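Local coordinates for protein RNA-dependent RNA Polymerase (Bombyx mori cytoplasmic polyhedrosis virus, PDB 6TZ0) that catalyses RNA-templated synthesis of RNA, both transcribing and replicating the double-stranded RNA genome of the virus, at residues His413-Leu418 / Leu940-Glu945; Cys574-Phe579 / Asn603-Ala608; Glu434-Gly439 / Ala454-Glu459; Asp495-Ser500 / Gly640-Ser645; Arg428-Ile433 / Asn447-Met452. All coordinates share one frame; numbering follows the deposited sequence.

Contact 1: residues His413-Leu418 / Leu940-Glu945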
# COMPACT_ATOMS: atom_id res chain seq x y z
N HIS A 413 11.56 -10.61 16.11
CA HIS A 413 11.29 -9.59 15.11
C HIS A 413 12.03 -9.81 13.80
O HIS A 413 11.61 -9.28 12.77
CB HIS A 413 11.63 -8.22 15.69
CG HIS A 413 10.79 -7.86 16.87
ND1 HIS A 413 9.49 -7.42 16.75
CD2 HIS A 413 11.05 -7.90 18.20
CE1 HIS A 413 8.99 -7.19 17.96
NE2 HIS A 413 9.91 -7.48 18.85
N ASP A 414 13.09 -10.62 13.81
CA ASP A 414 13.79 -10.94 12.57
C ASP A 414 12.96 -11.89 11.71
O ASP A 414 12.83 -11.68 10.49
CB ASP A 414 15.13 -11.56 12.91
CG ASP A 414 16.04 -10.58 13.59
OD1 ASP A 414 15.86 -9.39 13.34
OD2 ASP A 414 16.92 -10.99 14.37
N GLU A 415 12.41 -12.93 12.33
CA GLU A 415 11.51 -13.82 11.61
C GLU A 415 10.24 -13.10 11.18
O GLU A 415 9.69 -13.40 10.12
CB GLU A 415 11.18 -15.03 12.49
CG GLU A 415 10.36 -16.12 11.83
CD GLU A 415 11.10 -16.83 10.72
OE1 GLU A 415 12.34 -16.90 10.77
OE2 GLU A 415 10.44 -17.33 9.79
N ALA A 416 9.80 -12.11 11.96
CA ALA A 416 8.65 -11.30 11.56
C ALA A 416 8.97 -10.44 10.35
O ALA A 416 8.12 -10.28 9.47
CB ALA A 416 8.20 -10.44 12.73
N TRP A 417 10.18 -9.89 10.27
CA TRP A 417 10.59 -9.12 9.10
C TRP A 417 10.70 -9.99 7.85
O TRP A 417 10.27 -9.58 6.76
CB TRP A 417 11.92 -8.41 9.39
CG TRP A 417 12.59 -7.84 8.19
CD1 TRP A 417 13.73 -8.31 7.60
CD2 TRP A 417 12.19 -6.70 7.43
NE1 TRP A 417 14.05 -7.54 6.52
CE2 TRP A 417 13.12 -6.54 6.39
CE3 TRP A 417 11.12 -5.81 7.52
CZ2 TRP A 417 13.03 -5.53 5.46
CZ3 TRP A 417 11.03 -4.80 6.59
CH2 TRP A 417 11.98 -4.67 5.57
N LEU A 418 11.25 -11.19 8.00
CA LEU A 418 11.31 -12.11 6.86
C LEU A 418 9.92 -12.56 6.41
O LEU A 418 9.67 -12.68 5.21
CB LEU A 418 12.19 -13.31 7.19
CG LEU A 418 13.67 -13.23 6.81
CD1 LEU A 418 14.44 -12.20 7.61
CD2 LEU A 418 14.30 -14.59 7.00
N LEU A 940 19.06 -15.34 8.93
CA LEU A 940 18.67 -14.02 9.40
C LEU A 940 17.65 -14.03 10.52
O LEU A 940 17.45 -12.99 11.15
CB LEU A 940 18.12 -13.17 8.25
CG LEU A 940 19.10 -12.84 7.12
CD1 LEU A 940 18.42 -11.93 6.12
CD2 LEU A 940 20.36 -12.21 7.64
N GLY A 941 16.99 -15.15 10.79
CA GLY A 941 16.11 -15.25 11.94
C GLY A 941 15.53 -16.64 12.08
O GLY A 941 15.19 -17.25 11.06
N LYS A 942 15.42 -17.14 13.32
CA LYS A 942 14.98 -18.50 13.65
C LYS A 942 15.83 -19.55 12.93
O LYS A 942 15.39 -20.23 12.01
CB LYS A 942 13.48 -18.70 13.36
CG LYS A 942 12.56 -17.95 14.29
CD LYS A 942 12.56 -18.55 15.68
CE LYS A 942 11.52 -17.87 16.55
NZ LYS A 942 11.50 -18.40 17.94
N LEU A 943 17.08 -19.62 13.37
CA LEU A 943 18.04 -20.56 12.81
C LEU A 943 17.62 -22.01 13.04
O LEU A 943 17.17 -22.38 14.12
CB LEU A 943 19.41 -20.34 13.46
CG LEU A 943 20.10 -19.00 13.25
CD1 LEU A 943 21.38 -18.96 14.04
CD2 LEU A 943 20.37 -18.78 11.78
N GLY A 944 17.77 -22.82 12.00
CA GLY A 944 17.69 -24.26 12.12
C GLY A 944 16.37 -24.91 11.75
O GLY A 944 16.27 -26.14 11.83
N GLU A 945 15.36 -24.14 11.34
CA GLU A 945 14.08 -24.76 11.01
C GLU A 945 14.10 -25.40 9.63
O GLU A 945 13.43 -26.41 9.41
CB GLU A 945 12.96 -23.72 11.10
CG GLU A 945 12.68 -23.23 12.51
CD GLU A 945 11.54 -22.23 12.54
OE1 GLU A 945 11.05 -21.84 11.46
OE2 GLU A 945 11.13 -21.83 13.66

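Contact 2: residues Cys574-Phe579 / Asn603-Ala608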
# COMPACT_ATOMS: atom_id res chain seq x y z
N CYS A 574 9.48 -1.37 26.95
CA CYS A 574 9.70 -2.77 26.62
C CYS A 574 11.14 -3.18 26.90
O CYS A 574 11.96 -2.40 27.39
CB CYS A 574 9.33 -3.05 25.16
SG CYS A 574 10.34 -2.22 23.93
N THR A 575 11.46 -4.45 26.61
CA THR A 575 12.80 -5.00 26.79
C THR A 575 13.07 -5.90 25.58
O THR A 575 12.79 -7.10 25.61
CB THR A 575 12.90 -5.77 28.10
OG1 THR A 575 12.51 -4.92 29.18
CG2 THR A 575 14.33 -6.23 28.35
N VAL A 576 13.61 -5.31 24.52
CA VAL A 576 13.86 -6.03 23.27
C VAL A 576 15.31 -5.82 22.86
O VAL A 576 15.68 -4.71 22.45
CB VAL A 576 12.92 -5.56 22.14
CG1 VAL A 576 13.27 -6.24 20.83
CG2 VAL A 576 11.47 -5.84 22.48
N PRO A 577 16.17 -6.82 22.97
CA PRO A 577 17.49 -6.72 22.35
C PRO A 577 17.46 -7.30 20.95
O PRO A 577 16.59 -8.10 20.60
CB PRO A 577 18.37 -7.57 23.27
CG PRO A 577 17.45 -8.62 23.75
CD PRO A 577 16.09 -7.98 23.87
N ARG A 578 18.43 -6.86 20.14
CA ARG A 578 18.75 -7.44 18.83
C ARG A 578 17.56 -7.33 17.86
O ARG A 578 16.92 -8.32 17.51
CB ARG A 578 19.21 -8.90 18.95
CG ARG A 578 20.69 -9.10 19.22
CD ARG A 578 21.05 -8.74 20.62
NE ARG A 578 22.39 -9.15 20.98
CZ ARG A 578 22.96 -8.82 22.13
NH1 ARG A 578 24.18 -9.23 22.40
NH2 ARG A 578 22.31 -8.07 23.00
N PHE A 579 17.25 -6.10 17.47
CA PHE A 579 16.25 -5.95 16.42
C PHE A 579 16.86 -5.97 15.02
O PHE A 579 16.58 -6.87 14.24
CB PHE A 579 15.42 -4.68 16.63
CG PHE A 579 14.56 -4.32 15.46
CD1 PHE A 579 13.57 -5.18 15.01
CD2 PHE A 579 14.70 -3.10 14.83
CE1 PHE A 579 12.78 -4.84 13.93
CE2 PHE A 579 13.91 -2.75 13.76
CZ PHE A 579 12.95 -3.62 13.31
N ASN A 603 17.21 -0.26 25.01
CA ASN A 603 17.11 -1.50 24.24
C ASN A 603 17.11 -1.20 22.74
O ASN A 603 17.18 -0.04 22.32
CB ASN A 603 15.89 -2.32 24.67
CG ASN A 603 14.58 -1.58 24.53
OD1 ASN A 603 14.53 -0.44 24.12
ND2 ASN A 603 13.49 -2.26 24.84
N ALA A 604 17.02 -2.25 21.93
CA ALA A 604 17.23 -2.12 20.49
C ALA A 604 16.05 -1.43 19.80
O ALA A 604 16.25 -0.62 18.89
CB ALA A 604 17.46 -3.49 19.87
N ALA A 605 14.83 -1.76 20.23
CA ALA A 605 13.64 -1.23 19.58
C ALA A 605 13.49 0.26 19.80
O ALA A 605 13.03 0.97 18.90
CB ALA A 605 12.40 -1.95 20.11
N TRP A 606 13.91 0.76 20.96
CA TRP A 606 13.80 2.18 21.24
C TRP A 606 14.87 2.97 20.50
O TRP A 606 14.62 4.10 20.07
CB TRP A 606 13.80 2.36 22.76
CG TRP A 606 13.71 3.71 23.34
CD1 TRP A 606 13.05 4.78 22.84
CD2 TRP A 606 14.08 4.06 24.67
NE1 TRP A 606 13.10 5.82 23.72
CE2 TRP A 606 13.72 5.40 24.86
CE3 TRP A 606 14.72 3.38 25.71
CZ2 TRP A 606 13.99 6.08 26.04
CZ3 TRP A 606 14.99 4.06 26.88
CH2 TRP A 606 14.62 5.40 27.03
N GLN A 607 16.02 2.34 20.24
CA GLN A 607 17.01 2.92 19.33
C GLN A 607 16.47 3.03 17.92
O GLN A 607 16.62 4.07 17.26
CB GLN A 607 18.28 2.08 19.32
CG GLN A 607 19.05 2.05 20.60
CD GLN A 607 20.24 1.14 20.52
OE1 GLN A 607 20.54 0.59 19.48
NE2 GLN A 607 20.90 0.94 21.65
N ALA A 608 15.83 1.96 17.43
CA ALA A 608 15.29 1.97 16.07
C ALA A 608 14.16 2.99 15.92
O ALA A 608 14.11 3.72 14.93
CB ALA A 608 14.79 0.58 15.69

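Contact 3: residues Glu434-Gly439 / Ala454-Glu459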
# COMPACT_ATOMS: atom_id res chain seq x y z
N GLU A 434 15.48 -3.94 -10.66
CA GLU A 434 16.68 -3.20 -10.33
C GLU A 434 17.90 -4.11 -10.34
O GLU A 434 17.80 -5.33 -10.23
CB GLU A 434 16.56 -2.54 -8.96
CG GLU A 434 15.54 -1.42 -8.90
CD GLU A 434 15.47 -0.77 -7.54
OE1 GLU A 434 16.13 -1.27 -6.60
OE2 GLU A 434 14.76 0.25 -7.41
N LYS A 435 19.06 -3.48 -10.48
CA LYS A 435 20.34 -4.17 -10.49
C LYS A 435 20.80 -4.43 -9.07
O LYS A 435 20.63 -3.58 -8.19
CB LYS A 435 21.36 -3.33 -11.25
CG LYS A 435 22.72 -3.96 -11.45
CD LYS A 435 23.56 -3.08 -12.35
CE LYS A 435 23.97 -1.81 -11.63
NZ LYS A 435 24.90 -0.98 -12.45
N LEU A 436 21.38 -5.61 -8.84
CA LEU A 436 21.71 -6.08 -7.49
C LEU A 436 23.19 -6.44 -7.45
O LEU A 436 23.58 -7.54 -7.85
CB LEU A 436 20.84 -7.27 -7.11
CG LEU A 436 19.33 -7.05 -7.15
CD1 LEU A 436 18.58 -8.31 -6.76
CD2 LEU A 436 18.94 -5.89 -6.27
N GLU A 437 24.02 -5.53 -6.94
CA GLU A 437 25.46 -5.76 -6.80
C GLU A 437 25.90 -5.42 -5.38
O GLU A 437 25.39 -4.49 -4.76
CB GLU A 437 26.25 -4.93 -7.82
CG GLU A 437 26.05 -3.43 -7.73
CD GLU A 437 26.91 -2.66 -8.71
OE1 GLU A 437 27.69 -3.30 -9.44
OE2 GLU A 437 26.80 -1.41 -8.75
N VAL A 438 26.85 -6.20 -4.86
CA VAL A 438 27.35 -6.01 -3.50
C VAL A 438 28.84 -5.70 -3.49
O VAL A 438 29.25 -4.60 -3.11
CB VAL A 438 27.04 -7.23 -2.61
CG1 VAL A 438 27.51 -6.96 -1.20
CG2 VAL A 438 25.58 -7.57 -2.62
N GLY A 439 29.66 -6.65 -3.91
CA GLY A 439 31.09 -6.51 -3.79
C GLY A 439 31.77 -6.16 -5.10
O GLY A 439 32.83 -6.69 -5.42
N ALA A 454 17.88 -11.30 0.04
CA ALA A 454 18.83 -12.40 -0.04
C ALA A 454 20.17 -11.97 -0.62
O ALA A 454 21.19 -12.60 -0.34
CB ALA A 454 18.23 -13.54 -0.87
N VAL A 455 20.18 -10.91 -1.42
CA VAL A 455 21.43 -10.45 -2.02
C VAL A 455 22.27 -9.68 -1.01
O VAL A 455 23.47 -9.93 -0.86
CB VAL A 455 21.13 -9.63 -3.29
CG1 VAL A 455 22.32 -8.83 -3.73
CG2 VAL A 455 20.76 -10.56 -4.42
N PHE A 456 21.66 -8.75 -0.28
CA PHE A 456 22.36 -7.92 0.68
C PHE A 456 22.25 -8.45 2.10
O PHE A 456 22.21 -7.68 3.06
CB PHE A 456 21.84 -6.49 0.63
CG PHE A 456 22.14 -5.79 -0.65
CD1 PHE A 456 23.38 -5.21 -0.85
CD2 PHE A 456 21.20 -5.71 -1.65
CE1 PHE A 456 23.66 -4.56 -2.03
CE2 PHE A 456 21.48 -5.07 -2.83
CZ PHE A 456 22.71 -4.49 -3.02
N ALA A 457 22.21 -9.78 2.26
CA ALA A 457 22.04 -10.37 3.58
C ALA A 457 23.30 -10.28 4.42
O ALA A 457 23.21 -10.44 5.64
CB ALA A 457 21.63 -11.83 3.44
N ARG A 458 24.45 -10.01 3.82
CA ARG A 458 25.69 -9.90 4.58
C ARG A 458 25.75 -8.62 5.39
O ARG A 458 26.59 -8.52 6.30
CB ARG A 458 26.89 -9.96 3.64
CG ARG A 458 27.08 -8.72 2.81
CD ARG A 458 28.23 -8.86 1.84
NE ARG A 458 27.90 -9.78 0.75
CZ ARG A 458 28.75 -10.15 -0.20
NH1 ARG A 458 29.98 -9.67 -0.21
NH2 ARG A 458 28.37 -10.99 -1.15
N GLU A 459 24.90 -7.64 5.11
CA GLU A 459 24.90 -6.37 5.81
C GLU A 459 23.58 -6.11 6.53
O GLU A 459 23.25 -4.96 6.79
CB GLU A 459 25.24 -5.23 4.85
CG GLU A 459 24.27 -5.04 3.71
CD GLU A 459 24.69 -3.91 2.80
OE1 GLU A 459 25.79 -3.35 3.02
OE2 GLU A 459 23.93 -3.56 1.88

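Contact 4: residues Asp495-Ser500 / Gly640-Ser645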
# COMPACT_ATOMS: atom_id res chain seq x y z
N ASP A 495 15.22 -0.93 3.25
CA ASP A 495 15.75 -0.39 4.49
C ASP A 495 14.94 0.77 5.03
O ASP A 495 14.75 0.88 6.25
CB ASP A 495 17.20 0.01 4.28
CG ASP A 495 18.05 -1.14 3.81
OD1 ASP A 495 17.78 -2.29 4.22
OD2 ASP A 495 18.97 -0.90 3.01
N ARG A 496 14.42 1.64 4.15
CA ARG A 496 13.38 2.57 4.58
C ARG A 496 12.11 1.84 4.99
O ARG A 496 11.38 2.31 5.86
CB ARG A 496 13.05 3.57 3.49
CG ARG A 496 14.07 4.64 3.26
CD ARG A 496 13.53 5.58 2.21
NE ARG A 496 14.46 6.64 1.83
CZ ARG A 496 14.53 7.82 2.43
NH1 ARG A 496 13.73 8.09 3.45
NH2 ARG A 496 15.40 8.73 2.01
N LEU A 497 11.84 0.69 4.37
CA LEU A 497 10.73 -0.14 4.83
C LEU A 497 11.05 -0.76 6.18
O LEU A 497 10.15 -1.01 6.99
CB LEU A 497 10.43 -1.21 3.78
CG LEU A 497 9.15 -2.02 3.96
CD1 LEU A 497 7.95 -1.12 3.81
CD2 LEU A 497 9.08 -3.16 2.97
N PHE A 498 12.33 -1.02 6.43
CA PHE A 498 12.75 -1.61 7.69
C PHE A 498 12.68 -0.61 8.83
O PHE A 498 12.45 -1.00 9.98
CB PHE A 498 14.16 -2.17 7.55
CG PHE A 498 14.67 -2.87 8.77
CD1 PHE A 498 14.25 -4.15 9.07
CD2 PHE A 498 15.57 -2.24 9.61
CE1 PHE A 498 14.72 -4.80 10.18
CE2 PHE A 498 16.04 -2.89 10.73
CZ PHE A 498 15.62 -4.17 11.01
N LEU A 499 12.89 0.68 8.55
CA LEU A 499 12.80 1.69 9.60
C LEU A 499 11.37 1.87 10.08
O LEU A 499 11.14 2.21 11.25
CB LEU A 499 13.36 3.02 9.12
CG LEU A 499 14.87 3.10 9.05
CD1 LEU A 499 15.28 4.46 8.50
CD2 LEU A 499 15.45 2.88 10.43
N SER A 500 10.39 1.66 9.21
CA SER A 500 9.00 1.79 9.61
C SER A 500 8.39 0.49 10.10
O SER A 500 7.17 0.41 10.21
CB SER A 500 8.19 2.32 8.43
OG SER A 500 8.18 1.40 7.36
N GLY A 640 3.04 4.08 1.14
CA GLY A 640 3.58 2.83 0.64
C GLY A 640 4.49 2.27 1.70
O GLY A 640 5.48 1.58 1.43
N ARG A 641 4.14 2.58 2.94
CA ARG A 641 4.95 2.37 4.12
C ARG A 641 4.36 1.22 4.93
O ARG A 641 3.26 0.75 4.66
CB ARG A 641 4.99 3.69 4.89
CG ARG A 641 6.09 3.89 5.87
CD ARG A 641 5.98 5.29 6.41
NE ARG A 641 6.97 5.55 7.44
CZ ARG A 641 7.06 6.70 8.10
NH1 ARG A 641 7.99 6.85 9.02
NH2 ARG A 641 6.22 7.69 7.83
N ALA A 642 5.12 0.74 5.92
CA ALA A 642 4.65 -0.39 6.70
C ALA A 642 3.52 0.01 7.64
O ALA A 642 2.50 -0.69 7.74
CB ALA A 642 5.80 -1.02 7.47
N ASP A 643 3.65 1.15 8.31
CA ASP A 643 2.70 1.60 9.31
C ASP A 643 1.70 2.62 8.78
O ASP A 643 1.31 3.53 9.50
CB ASP A 643 3.44 2.17 10.52
CG ASP A 643 4.39 3.30 10.17
OD1 ASP A 643 4.57 3.61 8.98
OD2 ASP A 643 4.97 3.88 11.10
N THR A 644 1.26 2.50 7.53
CA THR A 644 0.44 3.57 6.97
C THR A 644 -1.01 3.52 7.45
O THR A 644 -1.57 4.56 7.81
CB THR A 644 0.53 3.58 5.44
OG1 THR A 644 -0.37 4.56 4.91
CG2 THR A 644 0.27 2.20 4.82
N SER A 645 -1.63 2.35 7.49
CA SER A 645 -3.01 2.28 7.93
C SER A 645 -3.11 2.34 9.44
O SER A 645 -4.05 2.96 9.98
CB SER A 645 -3.65 1.00 7.39
OG SER A 645 -4.98 0.85 7.85

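Contact 5: residues Arg428-Ile433 / Asn447-Met452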
# COMPACT_ATOMS: atom_id res chain seq x y z
N ARG A 428 4.06 -4.25 -2.31
CA ARG A 428 3.99 -5.61 -2.88
C ARG A 428 5.13 -5.83 -3.89
O ARG A 428 5.38 -6.98 -4.28
CB ARG A 428 2.60 -5.91 -3.49
CG ARG A 428 2.25 -7.35 -3.83
CD ARG A 428 2.38 -7.63 -5.33
NE ARG A 428 2.03 -9.00 -5.67
CZ ARG A 428 2.89 -10.02 -5.62
NH1 ARG A 428 4.15 -9.81 -5.26
NH2 ARG A 428 2.49 -11.24 -5.95
N LYS A 429 5.90 -4.80 -4.22
CA LYS A 429 6.84 -4.85 -5.33
C LYS A 429 7.79 -3.68 -5.15
O LYS A 429 7.47 -2.70 -4.47
CB LYS A 429 6.08 -4.79 -6.67
CG LYS A 429 6.87 -5.10 -7.92
CD LYS A 429 7.31 -6.55 -7.92
CE LYS A 429 6.14 -7.49 -8.12
NZ LYS A 429 6.60 -8.90 -8.19
N LEU A 430 8.97 -3.78 -5.76
CA LEU A 430 9.90 -2.66 -5.82
C LEU A 430 9.63 -1.73 -7.00
O LEU A 430 10.49 -0.89 -7.31
CB LEU A 430 11.34 -3.17 -5.91
CG LEU A 430 11.94 -3.83 -4.67
CD1 LEU A 430 13.30 -4.43 -4.99
CD2 LEU A 430 12.08 -2.79 -3.58
N THR A 431 8.49 -1.90 -7.69
CA THR A 431 7.90 -1.07 -8.75
C THR A 431 8.66 -1.12 -10.08
O THR A 431 8.14 -0.66 -11.10
CB THR A 431 7.75 0.41 -8.34
OG1 THR A 431 9.03 1.02 -8.17
CG2 THR A 431 6.96 0.54 -7.05
N GLU A 432 9.85 -1.71 -10.09
CA GLU A 432 10.70 -1.82 -11.27
C GLU A 432 11.81 -2.81 -10.96
O GLU A 432 12.17 -3.02 -9.79
CB GLU A 432 11.28 -0.47 -11.70
CG GLU A 432 12.24 0.14 -10.70
CD GLU A 432 12.71 1.52 -11.13
OE1 GLU A 432 12.26 2.00 -12.19
OE2 GLU A 432 13.52 2.12 -10.40
N ILE A 433 12.34 -3.42 -12.01
CA ILE A 433 13.42 -4.38 -11.87
C ILE A 433 14.73 -3.63 -11.72
O ILE A 433 15.06 -2.77 -12.54
CB ILE A 433 13.44 -5.33 -13.07
CG1 ILE A 433 12.12 -6.10 -13.13
CG2 ILE A 433 14.62 -6.27 -12.99
CD1 ILE A 433 11.84 -6.75 -14.45
N ASN A 447 12.80 -7.55 -9.05
CA ASN A 447 11.96 -6.54 -8.42
C ASN A 447 11.29 -7.05 -7.16
O ASN A 447 10.44 -6.34 -6.60
CB ASN A 447 10.90 -6.03 -9.41
CG ASN A 447 10.07 -7.14 -10.02
OD1 ASN A 447 10.24 -8.32 -9.72
ND2 ASN A 447 9.14 -6.76 -10.88
N SER A 448 11.61 -8.25 -6.70
CA SER A 448 11.04 -8.77 -5.47
C SER A 448 11.89 -8.34 -4.28
O SER A 448 13.11 -8.23 -4.38
CB SER A 448 10.96 -10.29 -5.51
OG SER A 448 12.25 -10.85 -5.48
N ARG A 449 11.22 -8.10 -3.16
CA ARG A 449 11.93 -7.68 -1.96
C ARG A 449 12.70 -8.83 -1.33
O ARG A 449 13.70 -8.60 -0.64
CB ARG A 449 10.95 -7.08 -0.96
CG ARG A 449 10.38 -5.77 -1.41
CD ARG A 449 9.54 -5.13 -0.34
NE ARG A 449 9.01 -3.85 -0.79
CZ ARG A 449 9.65 -2.70 -0.67
NH1 ARG A 449 10.85 -2.66 -0.12
NH2 ARG A 449 9.10 -1.58 -1.10
N ILE A 450 12.29 -10.07 -1.58
CA ILE A 450 12.94 -11.18 -0.91
C ILE A 450 14.25 -11.56 -1.61
O ILE A 450 15.21 -11.96 -0.95
CB ILE A 450 11.96 -12.36 -0.76
CG1 ILE A 450 12.48 -13.37 0.26
CG2 ILE A 450 11.64 -13.02 -2.09
CD1 ILE A 450 12.53 -12.82 1.67
N VAL A 451 14.36 -11.36 -2.92
CA VAL A 451 15.64 -11.57 -3.60
C VAL A 451 16.60 -10.42 -3.28
O VAL A 451 17.80 -10.64 -3.08
CB VAL A 451 15.42 -11.76 -5.11
CG1 VAL A 451 16.72 -11.77 -5.88
CG2 VAL A 451 14.70 -13.06 -5.35
N MET A 452 16.06 -9.21 -3.18
CA MET A 452 16.83 -8.06 -2.72
C MET A 452 17.36 -8.26 -1.30
O MET A 452 18.49 -7.86 -0.99
CB MET A 452 15.95 -6.81 -2.81
CG MET A 452 16.49 -5.51 -2.24
SD MET A 452 17.87 -4.69 -3.02
CE MET A 452 18.34 -3.55 -1.72

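Contact 1: residues His413-Leu418 / Leu940-Glu945
The first turn of the helix that begins at H413 comes up against a glycine-bearing loop, with D414 and E415 meeting L940, G941 and K942. The close part is centred on G941. With no side chain of its own it lets the two backbones approach until the CA atoms of E415 and G941 are 4.8 Å apart, and D414 CB lies 3.9 Å from G941 CA. Beside it is the apolar part: L418 CD1 reaches L940 CB at 3.9 Å, the two leucines crossing at about a right angle. The carboxylate of D414 is turned to other partners, a hydrogen bond to Y460 and a salt bridge to R461, which suits a buried acid.

The solvent side is looser. With CG anti to the backbone N (chi1 -174°) and a bend at chi2, E415 lies across K942 almost perpendicularly, its CG 3.8 Å from K942 CG. Only the aliphatic root of that lysine, which opens a type II turn ending at E945, takes part; its end leads away.

The contact thus joins helix 413-422 of the polymerase domain to the link between helices 927-937 and 945-958 of the C-terminal region, while helices 449-455 and 501-508 pack alongside.

Contact 2: residues Cys574-Phe579 / Asn603-Ala608
V576 and A604 share the one sound hydrogen bond of the contact: A604 N donates to V576 O over 2.8 Å, so the loop supplies an acceptor to the N-terminus of helix 604-614. Three alanines of that helix meet the loop. A604 suits its place because the loop backbone runs close by, its CB only 3.5 Å from R578 N. The methyls of A605 and A608 pack on V576 and, obliquely, on the F579 ring, where A608 CB is 3.8 Å from CD2.

N603 works in both directions. With CG held between its backbone N and carbonyl carbon (chi1 58°), the amide stays near the helix start; N603 is the N-cap residue, its OD1 accepting a weak bond from W606 N, and ND2 gives a weak one to C574 SG at 3.3 Å.

In the next shell V408 and N409 of helix 401-409 back V576, while M502 lies against F579 and A605. On the outer side R578 makes weak hydrogen bonds to backbone oxygens of the Viral structural protein 4 chain.

Two of the N-H groups at the helix start, those of A604 and W606, thus meet a loop carbonyl and, weakly, the asparagine oxygen, which should suit the partial positive charge there.

Contact 3: residues Glu434-Gly439 / Ala454-Glu459
L436 and V438 run past the end of helix 449-455 with their CA atoms 7.0 Å from that of V455 and 6.8 Å from that of F456 respectively, too wide for backbone pairing; no hydrogen bond crosses, and side chains make the contact. The motif is a β-hairpin followed by a helix: strands 434-437 and 442-446 pair antiparallel, and the helix that follows them turns its last residues back onto the first strand.

V438 is the hub, and its branching at CB lets it serve two surfaces. CG2, anti to the carbonyl carbon, enters the apolar side, 3.7 Å from V455 CG1 and 3.6 Å from F456 CE1. The other methyl is directed to R458. L436 adds the second apolar pair, its CD1 standing 3.9 Å from V455 CG2. A leucine and two valines are apt here, because the strand with the residue just past it, and the helix end, offer each other short, branched hydrocarbon surfaces. F456, where the chain leaves helical geometry, has V455 CG1 over one ring face, offset toward the rim, and L436 CD2 at the edge, near the ring plane.

Outside this patch, L933 of helix 927-937 packs against V455. The charged end of R458 has its polar partner in another chain, bonding through NH2 to N64 of Viral structural protein 4, so one side chain joins strand end to neighbouring protein. The arginine chain is bent at chi3 (72°), which lays the flat guanidinium against the valine: V438 CG1 lies over one of its faces, 3.5 Å from NE.

Contact 4: residues Asp495-Ser500 / Gly640-Ser645
S500 OG is gripped from two sides, donating to L497 O at 3.1 Å and accepting a weak bond from A642 N at 3.4 Å. This ties the end of helix 494-499 to the loop leading into helix 644-665; in the right-hand polymerase fold, that loop with its S639-G640 pair and the long helix after it are consistent with motif B. The serine oxygen sits between its own backbone N and carbonyl carbon (chi1 64°), folded back toward the preceding helical turn, where it stands above the plane of the L497 carbonyl instead of on a lone pair. A small hydroxyl is well suited to such a place: it takes up a carbonyl of a weakly bonded helix and still reaches the incoming loop.

A642, small and buried, brings its CB to 3.4 Å from S500 OG and 4.2 Å from L497 CD1, whose other neighbours include F420. R641 stretches out from CG to NE and passes alongside S500. Its polar end is directed to a salt bridge with E612; D643 OD1, 3.4 Å from R641 NE, lies well out of the guanidinium plane and contributes charge alone.

The contact lies near the nucleotide site: G640 is about 8 Å from the side chain of D552, a residue seen to bind UTP in another structure of this polymerase. At the arginine, S500 CB meets the guanidinium edge, near its plane, 3.6 Å from NE.

Contact 5: residues Arg428-Ile433 / Asn447-Met452
The bend at chi2 (66°) curls K429 back so that CD comes down on N447, although the residue sets off away from it. N447 in turn holds CG between its backbone N and carbonyl carbon (chi1 54°), presenting a flat amide to the loop. K429 CD lies 3.5 Å from the amide carbon CG on one side of that plane, and I433 CG1 lies 3.9 Å from the same N447 CG on the other, so the group is sandwiched between two hydrocarbon segments. Asparagine fits here because its thin amide slips between them, while the lysine uses its methylenes for packing.

The backbone adds the single hydrogen bond of the contact, from L430 N to N447 O, 3.1 Å long and fairly straight at 157°. L430 then projects onto the helix start: its CD2 rests over one face of the R449 guanidinium, 3.7 Å from NH1, and its CD1 is 4.2 Å from M452 CB. Having no polar group, leucine shields that face without competing for the N-H groups, while NH2 bonds to L492 O and NH1 to N494 OD1. S448 is the N-cap, its OG accepting a weak bond from V451 N at 3.4 Å and also hydrogen-bonded to S980.

The loop after helix 413-422 is thereby fastened, just before it becomes strand 434-437, to the junction where strand 442-446 passes into helix 449-455, with helix 494-499 lying against R449 and M452.

In the fold
Contacts 3 and 5 lie at the two ends of helix 449-455, their centres about 13 Å apart, and meet where L436 CD2 touches M452 SD at 3.6 Å. An aromatic cluster joins three others: F498 of contact 4 stacks on F579 of contact 2 and packs edge-to-face with W417 of contact 1. The centres of contacts 1 and 2 are about 16 Å apart. L497 CD2 and R449 NH1, at 3.6 Å, connect contacts 4 and 5. Contact 4 is the one near the nucleotide site, G640 being about 8 Å from the side chain of D552; the rest lie away from known sites. Contacts 1 to 4 each come within reach of Viral structural protein 4; contact 5 does not.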